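Local structure of glycerol-3-phosphate dehydrogenase [NAD(P)+] (Coxiella burnetii, 3K96) at residues 278-283 with 301-306; 215-220 with 271-276. The protein probably catalyses the NAD(P)H-dependent reduction of dihydroxyacetone phosphate to sn-glycerol 3-phosphate, the precursor for phospholipid synthesis. All blocks are in the same frame, centred on the assembly; numbering follows the deposited sequence. Where two conformers were deposited one is given.

How the contacts relate
Along the chain, helix 206-228 carries 215-220, and contact 2 closes a long, mainly helical loop of 50 residues when 271-276, on helix 264-275, comes back beside it. Only then does contact 1 open: 278-283 starts helix 280-290, and the chain returns after 17 residues, most of them helical, to lay 301-306 against it. The two loops therefore follow in series and neither nest nor cross, yet their segments touch, with N281 ND2 3.2 Å from N217 CG and S279 OG weakly hydrogen-bonded to T273 O. Contact 2 is a buried contact between helices 206-228 and 264-275 of the C-terminal domain, at the predicted active-site lysine; contact 1 holds residues predicted to bind the substrate and others predicted to bind NADPH.

Contact 1 (278-283 with 301-306); sequences QSRNRR and IGQAIE
N281 and I305 mark the nearest backbone approach, CA to CA 6.5 Å, where the N-terminal turn of helix 280-290 meets the irregular loop linking helices 294-301 and 307-320 in the helical C-terminal domain. S279 is the N-cap of the first of these helices, its OG accepting from R282 N at 3.2 Å. On the other segment G302 leaves helix 294-301 with a positive phi of 91°, and the chain then runs past the capped turn. The amide of N281 slides alongside I305 in the opposite direction, putting OD1 3.6 Å from both CB and CD1 of I305. With CG1 between the backbone N and the carbonyl carbon (chi1 64°), I305 carries CD1 toward N281 OD1, while its CG2 rests against R280 CB. OD1 of N281 is bonded to G307 N, at the start of helix 307-320, so this side chain ties two helix beginnings together. I301 packs its CD1 3.7 Å from R280 O. R280, deposited in two conformers, lies in the one described here with Q303 over one guanidinium face, the two planes 54° apart; Q303 OE1 lies over the face, 2.8 Å from R280 NE, and makes no hydrogen bond there; as R280 has a second conformer, the contact is tentative. S279, R280 and N281 are predicted substrate-binding residues, and R280 and E306 are predicted to bind NADPH. E306 OE2 is held by S109 N, while a water accepts from N281 ND2 and E306 N, each at 3.1 Å.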
ATOM      1  N   GLN A 278       0.411 -14.781  -3.755  1.00 44.32           N
ATOM      2  CA  GLN A 278       0.082 -15.809  -2.746  1.00 44.99           C
ATOM      3  C   GLN A 278      -1.296 -15.659  -2.106  1.00 43.06           C
ATOM      4  O   GLN A 278      -1.775 -16.563  -1.435  1.00 44.91           O
ATOM      5  CB  GLN A 278       1.140 -15.829  -1.632  1.00 45.64           C
ATOM      6  CG  GLN A 278       2.531 -16.141  -2.117  1.00 48.74           C
ATOM      7  CD  GLN A 278       2.635 -17.527  -2.681  1.00 55.20           C
ATOM      8  OE1 GLN A 278       3.116 -17.715  -3.796  1.00 60.62           O
ATOM      9  NE2 GLN A 278       2.146 -18.512  -1.931  1.00 59.43           N
ATOM     10  N   SER A 279      -1.927 -14.521  -2.317  1.00 40.75           N
ATOM     11  CA  SER A 279      -3.229 -14.269  -1.742  1.00 38.69           C
ATOM     12  C   SER A 279      -4.303 -15.005  -2.529  1.00 36.86           C
ATOM     13  O   SER A 279      -4.581 -14.644  -3.681  1.00 35.34           O
ATOM     14  CB  SER A 279      -3.507 -12.755  -1.770  1.00 39.00           C
ATOM     15  OG  SER A 279      -4.823 -12.439  -1.328  1.00 40.86           O
ATOM     16  N   ARG A 280      -4.903 -16.014  -1.909  0.60 35.17           N
ATOM     17  CA  ARG A 280      -5.963 -16.787  -2.535  0.60 35.07           C
ATOM     18  C   ARG A 280      -7.225 -15.965  -2.794  0.60 33.67           C
ATOM     19  O   ARG A 280      -7.990 -16.266  -3.708  0.60 32.37           O
ATOM     20  CB  ARG A 280      -6.299 -17.987  -1.656  0.60 35.66           C
ATOM     21  CG  ARG A 280      -5.108 -18.921  -1.524  0.60 38.42           C
ATOM     22  CD  ARG A 280      -5.269 -19.977  -0.478  0.60 40.88           C
ATOM     23  NE  ARG A 280      -4.093 -20.834  -0.488  0.60 43.62           N
ATOM     24  CZ  ARG A 280      -3.954 -21.906  -1.259  0.60 45.14           C
ATOM     25  NH1 ARG A 280      -4.927 -22.278  -2.081  0.60 44.64           N
ATOM     26  NH2 ARG A 280      -2.843 -22.621  -1.190  0.60 48.68           N
ATOM     27  N   ASN A 281      -7.452 -14.950  -1.966  1.00 32.71           N
ATOM     28  CA  ASN A 281      -8.618 -14.090  -2.118  1.00 31.49           C
ATOM     29  C   ASN A 281      -8.399 -13.191  -3.323  1.00 31.16           C
ATOM     30  O   ASN A 281      -9.320 -12.915  -4.068  1.00 30.30           O
ATOM     31  CB  ASN A 281      -8.887 -13.312  -0.853  1.00 30.23           C
ATOM     32  CG  ASN A 281      -9.373 -14.191   0.255  1.00 31.26           C
ATOM     33  OD1 ASN A 281     -10.442 -14.783   0.154  1.00 31.01           O
ATOM     34  ND2 ASN A 281      -8.597 -14.292   1.317  1.00 27.64           N
ATOM     35  N   ARG A 282      -7.149 -12.793  -3.534  1.00 31.39           N
ATOM     36  CA  ARG A 282      -6.802 -12.003  -4.696  1.00 32.36           C
ATOM     37  C   ARG A 282      -6.884 -12.859  -5.992  1.00 30.69           C
ATOM     38  O   ARG A 282      -7.335 -12.387  -7.033  1.00 29.08           O
ATOM     39  CB  ARG A 282      -5.411 -11.392  -4.503  1.00 33.41           C
ATOM     40  CG  ARG A 282      -4.897 -10.696  -5.734  1.00 36.03           C
ATOM     41  CD  ARG A 282      -3.565  -9.965  -5.481  1.00 39.35           C
ATOM     42  NE  ARG A 282      -2.886  -9.848  -6.748  1.00 39.86           N
ATOM     43  CZ  ARG A 282      -3.238  -8.999  -7.689  1.00 41.37           C
ATOM     44  NH1 ARG A 282      -4.260  -8.166  -7.478  1.00 45.49           N
ATOM     45  NH2 ARG A 282      -2.576  -8.985  -8.843  1.00 41.37           N
ATOM     46  N   ARG A 283      -6.477 -14.120  -5.918  1.00 28.99           N
ATOM     47  CA  ARG A 283      -6.514 -14.973  -7.105  1.00 29.65           C
ATOM     48  C   ARG A 283      -7.971 -15.276  -7.472  1.00 30.00           C
ATOM     49  O   ARG A 283      -8.323 -15.358  -8.658  1.00 29.08           O
ATOM     50  CB  ARG A 283      -5.684 -16.227  -6.923  1.00 29.84           C
ATOM     51  CG  ARG A 283      -4.186 -15.919  -6.685  1.00 32.51           C
ATOM     52  CD  ARG A 283      -3.257 -17.120  -7.038  1.00 32.42           C
ATOM     53  NE  ARG A 283      -3.627 -18.359  -6.365  1.00 33.43           N
ATOM     54  CZ  ARG A 283      -3.181 -18.727  -5.169  1.00 42.65           C
ATOM     55  NH1 ARG A 283      -2.342 -17.944  -4.491  1.00 47.41           N
ATOM     56  NH2 ARG A 283      -3.577 -19.873  -4.639  1.00 42.32           N
ATOM     57  N   ILE A 301      -9.468 -23.269  -7.157  1.00 33.92           N
ATOM     58  CA  ILE A 301      -8.566 -23.005  -6.024  1.00 34.13           C
ATOM     59  C   ILE A 301      -8.494 -24.231  -5.096  1.00 35.24           C
ATOM     60  O   ILE A 301      -7.430 -24.558  -4.557  1.00 35.92           O
ATOM     61  CB  ILE A 301      -8.983 -21.731  -5.261  1.00 34.51           C
ATOM     62  CG1 ILE A 301      -8.749 -20.499  -6.151  1.00 35.12           C
ATOM     63  CG2 ILE A 301      -8.173 -21.582  -3.942  1.00 32.76           C
ATOM     64  CD1 ILE A 301      -9.271 -19.169  -5.567  1.00 32.44           C
ATOM     65  N   GLY A 302      -9.612 -24.926  -4.946  1.00 36.84           N
ATOM     66  CA  GLY A 302      -9.667 -26.143  -4.128  1.00 38.49           C
ATOM     67  C   GLY A 302     -10.037 -25.827  -2.697  1.00 39.27           C
ATOM     68  O   GLY A 302     -11.201 -25.870  -2.326  1.00 41.05           O
ATOM     69  N   GLN A 303      -9.055 -25.464  -1.895  1.00 41.23           N
ATOM     70  CA  GLN A 303      -9.330 -25.160  -0.485  1.00 42.48           C
ATOM     71  C   GLN A 303     -10.165 -23.890  -0.307  1.00 40.74           C
ATOM     72  O   GLN A 303     -10.017 -22.913  -1.035  1.00 40.44           O
ATOM     73  CB  GLN A 303      -8.040 -25.078   0.333  1.00 43.29           C
ATOM     74  CG  GLN A 303      -7.175 -23.871   0.067  1.00 48.76           C
ATOM     75  CD  GLN A 303      -5.951 -23.814   0.993  1.00 53.48           C
ATOM     76  OE1 GLN A 303      -5.270 -22.785   1.094  1.00 57.45           O
ATOM     77  NE2 GLN A 303      -5.682 -24.916   1.679  1.00 55.07           N
ATOM     78  N   ALA A 304     -11.062 -23.953   0.668  1.00 40.60           N
ATOM     79  CA  ALA A 304     -11.964 -22.868   1.027  1.00 39.54           C
ATOM     80  C   ALA A 304     -11.231 -21.553   1.206  1.00 38.04           C
ATOM     81  O   ALA A 304     -10.113 -21.528   1.733  1.00 38.07           O
ATOM     82  CB  ALA A 304     -12.673 -23.219   2.330  1.00 39.35           C
ATOM     83  N   ILE A 305     -11.844 -20.467   0.750  1.00 36.54           N
ATOM     84  CA  ILE A 305     -11.268 -19.147   0.967  1.00 37.30           C
ATOM     85  C   ILE A 305     -12.196 -18.396   1.913  1.00 36.55           C
ATOM     86  O   ILE A 305     -13.336 -18.782   2.108  1.00 37.57           O
ATOM     87  CB  ILE A 305     -10.988 -18.334  -0.326  1.00 36.67           C
ATOM     88  CG1 ILE A 305     -12.272 -17.994  -1.078  1.00 35.50           C
ATOM     89  CG2 ILE A 305      -9.997 -19.065  -1.226  1.00 37.57           C
ATOM     90  CD1 ILE A 305     -12.003 -17.035  -2.254  1.00 32.91           C
ATOM     91  N   GLU A 306     -11.705 -17.332   2.512  1.00 36.54           N
ATOM     92  CA  GLU A 306     -12.510 -16.616   3.489  1.00 35.92           C
ATOM     93  C   GLU A 306     -13.152 -15.358   2.998  1.00 33.76           C
ATOM     94  O   GLU A 306     -14.092 -14.891   3.607  1.00 31.43           O
ATOM     95  CB  GLU A 306     -11.657 -16.237   4.682  1.00 37.65           C
ATOM     96  CG  GLU A 306     -11.514 -17.278   5.720  1.00 41.54           C
ATOM     97  CD  GLU A 306     -10.451 -16.869   6.700  1.00 44.31           C
ATOM     98  OE1 GLU A 306      -9.290 -16.795   6.251  1.00 48.99           O
ATOM     99  OE2 GLU A 306     -10.763 -16.619   7.890  1.00 40.09           O
TER
HETATM  100  O   HOH W   1      -5.089 -23.551  -4.503  1.00 38.76           O
HETATM  101  O   HOH W   2      -8.666 -17.055   2.770  1.00 33.57           O

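Contact 2 (215-220 with 271-276); sequences VKNILA and VLTCTD
K216 reaches T273 through two torsions: CG sits between the backbone N and the carbonyl carbon (chi1 64°), and the chain then bends at chi2 (136°), sending NZ across to donate to T273 OG1 at 3.0 Å. The two side chains meet at about a right angle. T273 keeps OG1 beside its own backbone N, where it also bonds D269 O, and turns CG2 the other way, 3.5 Å from A220 CB and 3.6 Å from N217 OD1. Besides the hydroxyl, K216 NZ makes a weak bond to N217 OD1 and a long, weak ion pair with D269 OD1. As K216 is the predicted proton acceptor and D269 a predicted substrate-binding residue, T273 appears to fix the lysine amine within the active site. Beyond it, C274 SG packs 4.2 Å from L219 CB, and A220 and C274 bring their CA atoms to 4.6 Å. The helix segments run roughly parallel, axes 8.6 Å apart and crossing at -29°. Helix 233-253 covers L219 and C274, helices 307-320 and 326-336 pack on I218, and V271 meets its counterpart V271 of the second subunit.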
ATOM      1  N   VAL A 215     -11.795  -6.756   7.002  1.00 29.07           N
ATOM      2  CA  VAL A 215     -12.107  -6.110   5.726  1.00 29.89           C
ATOM      3  C   VAL A 215     -11.043  -6.310   4.631  1.00 30.72           C
ATOM      4  O   VAL A 215     -11.361  -6.263   3.461  1.00 30.72           O
ATOM      5  CB  VAL A 215     -12.302  -4.618   5.943  1.00 29.54           C
ATOM      6  CG1 VAL A 215     -12.576  -3.899   4.618  1.00 30.58           C
ATOM      7  CG2 VAL A 215     -13.461  -4.386   6.907  1.00 31.45           C
ATOM      8  N   LYS A 216      -9.792  -6.582   5.001  1.00 30.90           N
ATOM      9  CA  LYS A 216      -8.731  -6.640   4.001  1.00 30.05           C
ATOM     10  C   LYS A 216      -8.927  -7.653   2.871  1.00 30.35           C
ATOM     11  O   LYS A 216      -8.553  -7.368   1.741  1.00 28.45           O
ATOM     12  CB  LYS A 216      -7.376  -6.892   4.630  1.00 31.39           C
ATOM     13  CG  LYS A 216      -7.288  -8.225   5.315  1.00 31.66           C
ATOM     14  CD  LYS A 216      -6.016  -8.862   4.971  1.00 35.01           C
ATOM     15  CE  LYS A 216      -5.960 -10.279   5.472  1.00 35.78           C
ATOM     16  NZ  LYS A 216      -4.964 -11.003   4.620  1.00 37.12           N
ATOM     17  N   ASN A 217      -9.495  -8.825   3.164  1.00 29.80           N
ATOM     18  CA  ASN A 217      -9.698  -9.840   2.131  1.00 30.71           C
ATOM     19  C   ASN A 217     -10.804  -9.493   1.155  1.00 30.22           C
ATOM     20  O   ASN A 217     -10.806  -9.968   0.036  1.00 29.91           O
ATOM     21  CB  ASN A 217      -9.981 -11.196   2.733  1.00 31.86           C
ATOM     22  CG  ASN A 217      -8.756 -11.821   3.354  1.00 34.97           C
ATOM     23  OD1 ASN A 217      -7.613 -11.549   2.954  1.00 39.12           O
ATOM     24  ND2 ASN A 217      -8.985 -12.695   4.310  1.00 38.74           N
ATOM     25  N   ILE A 218     -11.755  -8.695   1.609  1.00 29.41           N
ATOM     26  CA  ILE A 218     -12.817  -8.195   0.771  1.00 29.20           C
ATOM     27  C   ILE A 218     -12.159  -7.248  -0.253  1.00 30.43           C
ATOM     28  O   ILE A 218     -12.450  -7.286  -1.458  1.00 30.39           O
ATOM     29  CB  ILE A 218     -13.830  -7.364   1.595  1.00 29.14           C
ATOM     30  CG1 ILE A 218     -14.475  -8.215   2.723  1.00 28.54           C
ATOM     31  CG2 ILE A 218     -14.882  -6.765   0.662  1.00 25.49           C
ATOM     32  CD1 ILE A 218     -15.325  -7.385   3.719  1.00 25.03           C
ATOM     33  N   LEU A 219     -11.256  -6.407   0.232  1.00 29.85           N
ATOM     34  CA  LEU A 219     -10.548  -5.463  -0.651  1.00 30.17           C
ATOM     35  C   LEU A 219      -9.609  -6.216  -1.602  1.00 30.37           C
ATOM     36  O   LEU A 219      -9.417  -5.800  -2.745  1.00 31.07           O
ATOM     37  CB  LEU A 219      -9.821  -4.394   0.158  1.00 28.93           C
ATOM     38  CG  LEU A 219     -10.775  -3.619   1.088  1.00 30.72           C
ATOM     39  CD1 LEU A 219     -10.043  -2.554   1.921  1.00 28.06           C
ATOM     40  CD2 LEU A 219     -11.913  -2.984   0.303  1.00 32.62           C
ATOM     41  N   ALA A 220      -9.060  -7.335  -1.139  1.00 29.70           N
ATOM     42  CA  ALA A 220      -8.203  -8.172  -1.972  1.00 30.32           C
ATOM     43  C   ALA A 220      -9.006  -8.731  -3.143  1.00 29.17           C
ATOM     44  O   ALA A 220      -8.506  -8.827  -4.251  1.00 29.67           O
ATOM     45  CB  ALA A 220      -7.594  -9.312  -1.136  1.00 29.85           C
ATOM     46  N   VAL A 271      -1.793  -3.768   1.912  0.70 30.39           N
ATOM     47  CA  VAL A 271      -0.941  -3.676   0.745  0.70 31.10           C
ATOM     48  C   VAL A 271      -0.423  -5.045   0.349  0.70 30.78           C
ATOM     49  O   VAL A 271      -0.431  -5.390  -0.825  0.70 30.50           O
ATOM     50  CB  VAL A 271       0.190  -2.644   0.912  0.70 31.13           C
ATOM     51  CG1 VAL A 271      -0.422  -1.280   1.145  0.70 33.17           C
ATOM     52  CG2 VAL A 271       1.138  -3.019   2.037  0.70 31.71           C
ATOM     53  N   LEU A 272      -0.022  -5.845   1.337  1.00 30.95           N
ATOM     54  CA  LEU A 272       0.460  -7.196   1.075  1.00 30.50           C
ATOM     55  C   LEU A 272      -0.583  -8.026   0.366  1.00 32.26           C
ATOM     56  O   LEU A 272      -0.320  -8.620  -0.695  1.00 33.32           O
ATOM     57  CB  LEU A 272       0.815  -7.916   2.390  1.00 30.65           C
ATOM     58  CG  LEU A 272       1.086  -9.425   2.238  1.00 33.26           C
ATOM     59  CD1 LEU A 272       2.365  -9.653   1.419  1.00 27.97           C
ATOM     60  CD2 LEU A 272       1.193 -10.117   3.596  1.00 27.52           C
ATOM     61  N   THR A 273      -1.795  -8.031   0.915  1.00 32.46           N
ATOM     62  CA  THR A 273      -2.845  -8.906   0.405  1.00 33.02           C
ATOM     63  C   THR A 273      -3.428  -8.457  -0.935  1.00 34.17           C
ATOM     64  O   THR A 273      -3.889  -9.293  -1.723  1.00 33.13           O
ATOM     65  CB  THR A 273      -3.969  -9.068   1.423  1.00 33.74           C
ATOM     66  OG1 THR A 273      -3.395  -9.342   2.720  1.00 33.99           O
ATOM     67  CG2 THR A 273      -4.911 -10.205   1.008  1.00 33.11           C
ATOM     68  N   CYS A 274      -3.405  -7.152  -1.189  1.00 33.71           N
ATOM     69  CA  CYS A 274      -3.925  -6.628  -2.451  1.00 34.62           C
ATOM     70  C   CYS A 274      -2.927  -6.697  -3.620  1.00 35.67           C
ATOM     71  O   CYS A 274      -3.299  -6.463  -4.762  1.00 37.19           O
ATOM     72  CB  CYS A 274      -4.400  -5.199  -2.260  1.00 33.79           C
ATOM     73  SG  CYS A 274      -5.895  -5.083  -1.262  1.00 32.55           S
ATOM     74  N   THR A 275      -1.668  -7.018  -3.347  1.00 37.32           N
ATOM     75  CA  THR A 275      -0.686  -7.068  -4.404  1.00 38.33           C
ATOM     76  C   THR A 275       0.033  -8.405  -4.568  1.00 40.15           C
ATOM     77  O   THR A 275       0.752  -8.577  -5.523  1.00 41.71           O
ATOM     78  CB  THR A 275       0.391  -5.990  -4.186  1.00 38.59           C
ATOM     79  OG1 THR A 275       1.063  -6.233  -2.947  1.00 39.89           O
ATOM     80  CG2 THR A 275      -0.230  -4.594  -4.154  1.00 36.60           C
ATOM     81  N   ASP A 276      -0.176  -9.371  -3.689  1.00 41.40           N
ATOM     82  CA  ASP A 276       0.601 -10.591  -3.801  1.00 42.29           C
ATOM     83  C   ASP A 276      -0.045 -11.763  -4.564  1.00 43.29           C
ATOM     84  O   ASP A 276      -1.248 -11.964  -4.500  1.00 44.05           O
ATOM     85  CB  ASP A 276       0.941 -11.084  -2.416  1.00 41.94           C
ATOM     86  CG  ASP A 276       2.260 -11.784  -2.388  1.00 44.28           C
ATOM     87  OD1 ASP A 276       3.294 -11.066  -2.416  1.00 47.65           O
ATOM     88  OD2 ASP A 276       2.275 -13.024  -2.320  1.00 45.92           O
TER